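Local coordinates for protein 3',5'-nucleoside bisphosphate phosphatase (Chromobacterium violaceum, PDB 2YB1) that hydrolyses nucleoside 3',5'-bisphosphates to nucleoside 5'-phosphates and orthophosphate, using three manganese ions, as a member of the PHP family, at residues 64-76 / 166-178. Residues are numbered along the deposited sequence; the frame is centred on the assembly and turned at random.
Sequences EVSVSWGRHTVHI and VSHQWASLEDAVG. With MN (manganese (II) ion), chain D; MN (manganese (II) ion), chain C.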
# COMPACT_ATOMS: atom_id res chain seq x y z
N GLU A 64 3.94 -0.51 2.62
CA GLU A 64 2.57 -0.31 3.09
C GLU A 64 2.25 -1.29 4.22
O GLU A 64 2.17 -2.51 4.01
CB GLU A 64 1.56 -0.47 1.94
CG GLU A 64 0.14 -0.19 2.42
CD GLU A 64 -0.87 -0.18 1.31
OE1 GLU A 64 -0.62 -0.78 0.25
OE2 GLU A 64 -1.92 0.47 1.49
N VAL A 65 2.04 -0.76 5.42
CA VAL A 65 1.90 -1.59 6.63
C VAL A 65 0.45 -1.81 7.03
O VAL A 65 -0.31 -0.86 7.17
CB VAL A 65 2.61 -0.95 7.83
CG1 VAL A 65 2.58 -1.92 9.06
CG2 VAL A 65 4.04 -0.54 7.45
N SER A 66 0.08 -3.08 7.21
CA SER A 66 -1.27 -3.48 7.62
C SER A 66 -1.45 -3.24 9.11
O SER A 66 -0.63 -3.67 9.92
CB SER A 66 -1.50 -4.97 7.32
OG SER A 66 -1.23 -5.29 5.97
N VAL A 67 -2.55 -2.57 9.46
CA VAL A 67 -2.84 -2.16 10.83
C VAL A 67 -4.28 -2.52 11.19
O VAL A 67 -5.20 -2.35 10.39
CB VAL A 67 -2.61 -0.62 11.00
CG1 VAL A 67 -3.24 -0.09 12.31
CG2 VAL A 67 -1.13 -0.29 10.95
N SER A 68 -4.48 -3.04 12.40
CA SER A 68 -5.84 -3.17 12.93
C SER A 68 -6.02 -2.07 13.97
O SER A 68 -5.27 -2.00 14.95
CB SER A 68 -6.09 -4.55 13.55
OG SER A 68 -5.91 -5.59 12.61
N TRP A 69 -6.97 -1.19 13.72
CA TRP A 69 -7.26 -0.10 14.64
C TRP A 69 -8.73 -0.25 15.03
O TRP A 69 -9.64 -0.01 14.22
CB TRP A 69 -7.01 1.23 13.92
CG TRP A 69 -7.26 2.49 14.72
CD1 TRP A 69 -6.49 3.00 15.74
CD2 TRP A 69 -8.33 3.42 14.53
NE1 TRP A 69 -7.03 4.17 16.21
CE2 TRP A 69 -8.15 4.46 15.48
CE3 TRP A 69 -9.42 3.48 13.65
CZ2 TRP A 69 -9.03 5.54 15.57
CZ3 TRP A 69 -10.30 4.57 13.75
CH2 TRP A 69 -10.09 5.58 14.70
N GLY A 70 -8.98 -0.65 16.27
CA GLY A 70 -10.33 -1.05 16.64
C GLY A 70 -10.84 -2.15 15.72
O GLY A 70 -10.14 -3.14 15.48
N ARG A 71 -12.05 -1.99 15.20
CA ARG A 71 -12.64 -2.98 14.29
C ARG A 71 -12.21 -2.75 12.84
O ARG A 71 -12.65 -3.46 11.93
CB ARG A 71 -14.17 -2.93 14.36
CG ARG A 71 -14.79 -1.84 13.48
CD ARG A 71 -16.30 -2.02 13.31
NE ARG A 71 -16.75 -1.61 11.98
CZ ARG A 71 -17.34 -0.45 11.70
NH1 ARG A 71 -17.56 0.43 12.68
NH2 ARG A 71 -17.71 -0.16 10.46
N HIS A 72 -11.36 -1.75 12.62
CA HIS A 72 -10.99 -1.34 11.27
C HIS A 72 -9.62 -1.85 10.88
O HIS A 72 -8.70 -1.85 11.70
CB HIS A 72 -10.99 0.18 11.16
CG HIS A 72 -12.29 0.82 11.56
ND1 HIS A 72 -13.31 1.06 10.67
CD2 HIS A 72 -12.72 1.25 12.77
CE1 HIS A 72 -14.32 1.61 11.31
NE2 HIS A 72 -13.99 1.75 12.58
N THR A 73 -9.48 -2.29 9.63
CA THR A 73 -8.17 -2.50 9.04
C THR A 73 -7.79 -1.22 8.30
O THR A 73 -8.52 -0.77 7.42
CB THR A 73 -8.17 -3.66 8.03
OG1 THR A 73 -8.57 -4.86 8.69
CG2 THR A 73 -6.78 -3.85 7.44
N VAL A 74 -6.66 -0.61 8.68
CA VAL A 74 -6.16 0.55 7.95
C VAL A 74 -4.76 0.25 7.42
O VAL A 74 -4.09 -0.68 7.89
CB VAL A 74 -6.15 1.85 8.81
CG1 VAL A 74 -7.58 2.23 9.23
CG2 VAL A 74 -5.26 1.70 10.01
N HIS A 75 -4.33 1.01 6.42
CA HIS A 75 -3.00 0.83 5.85
C HIS A 75 -2.16 2.08 6.02
O HIS A 75 -2.60 3.19 5.68
CB HIS A 75 -3.11 0.45 4.37
CG HIS A 75 -3.60 -0.95 4.14
ND1 HIS A 75 -4.00 -1.41 2.90
CD2 HIS A 75 -3.73 -1.99 4.99
CE1 HIS A 75 -4.36 -2.68 3.00
NE2 HIS A 75 -4.20 -3.06 4.26
N ILE A 76 -0.97 1.91 6.58
CA ILE A 76 -0.06 3.03 6.82
C ILE A 76 1.18 2.86 5.94
O ILE A 76 1.94 1.90 6.10
CB ILE A 76 0.39 3.12 8.32
CG1 ILE A 76 -0.84 3.22 9.24
CG2 ILE A 76 1.36 4.28 8.53
CD1 ILE A 76 -1.72 4.44 8.97
N VAL A 166 -11.46 -14.11 6.72
CA VAL A 166 -11.01 -14.61 8.01
C VAL A 166 -10.46 -13.40 8.76
O VAL A 166 -9.50 -12.79 8.32
CB VAL A 166 -9.92 -15.70 7.86
CG1 VAL A 166 -9.37 -16.13 9.23
CG2 VAL A 166 -10.47 -16.91 7.07
N SER A 167 -11.11 -13.02 9.86
CA SER A 167 -10.65 -11.86 10.61
C SER A 167 -9.23 -12.12 11.10
O SER A 167 -8.86 -13.26 11.38
CB SER A 167 -11.57 -11.57 11.81
OG SER A 167 -12.90 -11.37 11.36
N HIS A 168 -8.43 -11.06 11.15
CA HIS A 168 -7.03 -11.22 11.53
C HIS A 168 -6.54 -9.94 12.16
O HIS A 168 -6.89 -8.85 11.71
CB HIS A 168 -6.19 -11.54 10.30
CG HIS A 168 -4.81 -11.98 10.62
ND1 HIS A 168 -4.53 -13.22 11.16
CD2 HIS A 168 -3.61 -11.36 10.48
CE1 HIS A 168 -3.23 -13.34 11.34
NE2 HIS A 168 -2.65 -12.22 10.94
N GLN A 169 -5.70 -10.06 13.19
CA GLN A 169 -5.14 -8.86 13.81
C GLN A 169 -3.76 -8.53 13.24
O GLN A 169 -2.83 -9.33 13.31
CB GLN A 169 -5.09 -8.97 15.34
CG GLN A 169 -4.49 -7.73 15.99
CD GLN A 169 -4.76 -7.63 17.48
OE1 GLN A 169 -3.88 -7.89 18.31
NE2 GLN A 169 -5.98 -7.24 17.84
N TRP A 170 -3.65 -7.35 12.64
CA TRP A 170 -2.40 -6.85 12.07
C TRP A 170 -1.65 -6.00 13.09
O TRP A 170 -1.89 -6.13 14.30
CB TRP A 170 -2.65 -6.09 10.76
CG TRP A 170 -3.52 -6.85 9.79
CD1 TRP A 170 -4.84 -6.63 9.54
CD2 TRP A 170 -3.13 -7.95 8.96
NE1 TRP A 170 -5.30 -7.52 8.59
CE2 TRP A 170 -4.27 -8.34 8.22
CE3 TRP A 170 -1.93 -8.63 8.76
CZ2 TRP A 170 -4.24 -9.38 7.29
CZ3 TRP A 170 -1.90 -9.68 7.83
CH2 TRP A 170 -3.06 -10.04 7.11
N ALA A 171 -0.71 -5.18 12.64
CA ALA A 171 0.07 -4.35 13.56
C ALA A 171 -0.81 -3.36 14.30
O ALA A 171 -1.91 -3.03 13.85
CB ALA A 171 1.17 -3.61 12.81
N SER A 172 -0.35 -2.89 15.45
CA SER A 172 -0.99 -1.76 16.08
C SER A 172 -0.61 -0.49 15.30
O SER A 172 0.41 -0.46 14.60
CB SER A 172 -0.57 -1.64 17.54
OG SER A 172 0.75 -1.12 17.64
N LEU A 173 -1.43 0.55 15.43
CA LEU A 173 -1.12 1.83 14.82
C LEU A 173 0.21 2.37 15.36
O LEU A 173 1.06 2.84 14.60
CB LEU A 173 -2.26 2.83 15.08
CG LEU A 173 -2.15 4.21 14.44
CD1 LEU A 173 -2.13 4.06 12.92
CD2 LEU A 173 -3.31 5.12 14.87
N GLU A 174 0.38 2.29 16.68
CA GLU A 174 1.59 2.79 17.32
C GLU A 174 2.85 2.07 16.81
O GLU A 174 3.87 2.70 16.54
CB GLU A 174 1.47 2.69 18.85
CG GLU A 174 0.46 3.68 19.43
CD GLU A 174 0.03 3.35 20.85
OE1 GLU A 174 -0.21 2.16 21.15
OE2 GLU A 174 -0.08 4.30 21.66
N ASP A 175 2.76 0.75 16.66
CA ASP A 175 3.89 -0.01 16.14
C ASP A 175 4.21 0.35 14.69
O ASP A 175 5.37 0.57 14.36
CB ASP A 175 3.66 -1.51 16.27
CG ASP A 175 4.00 -2.03 17.66
OD1 ASP A 175 4.66 -1.29 18.42
OD2 ASP A 175 3.62 -3.17 17.97
N ALA A 176 3.19 0.40 13.83
CA ALA A 176 3.44 0.68 12.41
C ALA A 176 4.12 2.03 12.19
O ALA A 176 5.13 2.12 11.49
CB ALA A 176 2.16 0.59 11.60
N VAL A 177 3.56 3.08 12.80
CA VAL A 177 4.13 4.43 12.69
C VAL A 177 5.54 4.51 13.29
O VAL A 177 6.44 5.07 12.67
CB VAL A 177 3.22 5.49 13.35
CG1 VAL A 177 3.91 6.85 13.34
CG2 VAL A 177 1.88 5.56 12.62
N GLY A 178 5.73 3.93 14.48
CA GLY A 178 7.02 3.95 15.14
C GLY A 178 8.11 3.19 14.40
O GLY A 178 9.28 3.60 14.41
MN MN D . -3.89 -0.18 1.06
MN MN C . -1.58 -0.31 -1.74
O HOH W 1 -3.99 0.03 16.29
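Trp170, Leu173 and Ser68 bury the most surface where the chain leading into helix 173-182 meets the hairpin of strands 59-69 and 72-79. One face of the Trp170 indole receives Ser66 CB, 3.5 Å above the ring plane, and the other receives His168 CD2, while Thr73 CG2 reaches CD1 obliquely. With Ser68 OG set beside its own backbone N (chi1 -60°), the hydroxyl accepts an almost straight bond from Trp170 N (2.9 Å, 174°). A single parallel-type bridge pairs Val67 with Ala171: Ala171 N donates to Ser66 O at 3.1 Å, and Ser68 N to Ala171 O at 3.0 Å. A water extends this link, giving a hydrogen to Ser68 O and accepting one from Leu173 N. Leu173 forks over the hairpin, CD2 lying 3.9 Å from Trp69 CD1 and CD1 meeting Ile76 CD1 at a right-angled crossing. Further along the helix, Ala176 CB presses tightly on Val67 CG2 (3.5 Å). Glu64, bridging two manganese ions, and His75, a ligand of one, belong to the same strands, whereas Trp170 also touches Arg99 of the substrate site. Polar backbone pairing and apolar helix packing thus join the metal-bearing hairpin to the segment beside the nucleotide pocket.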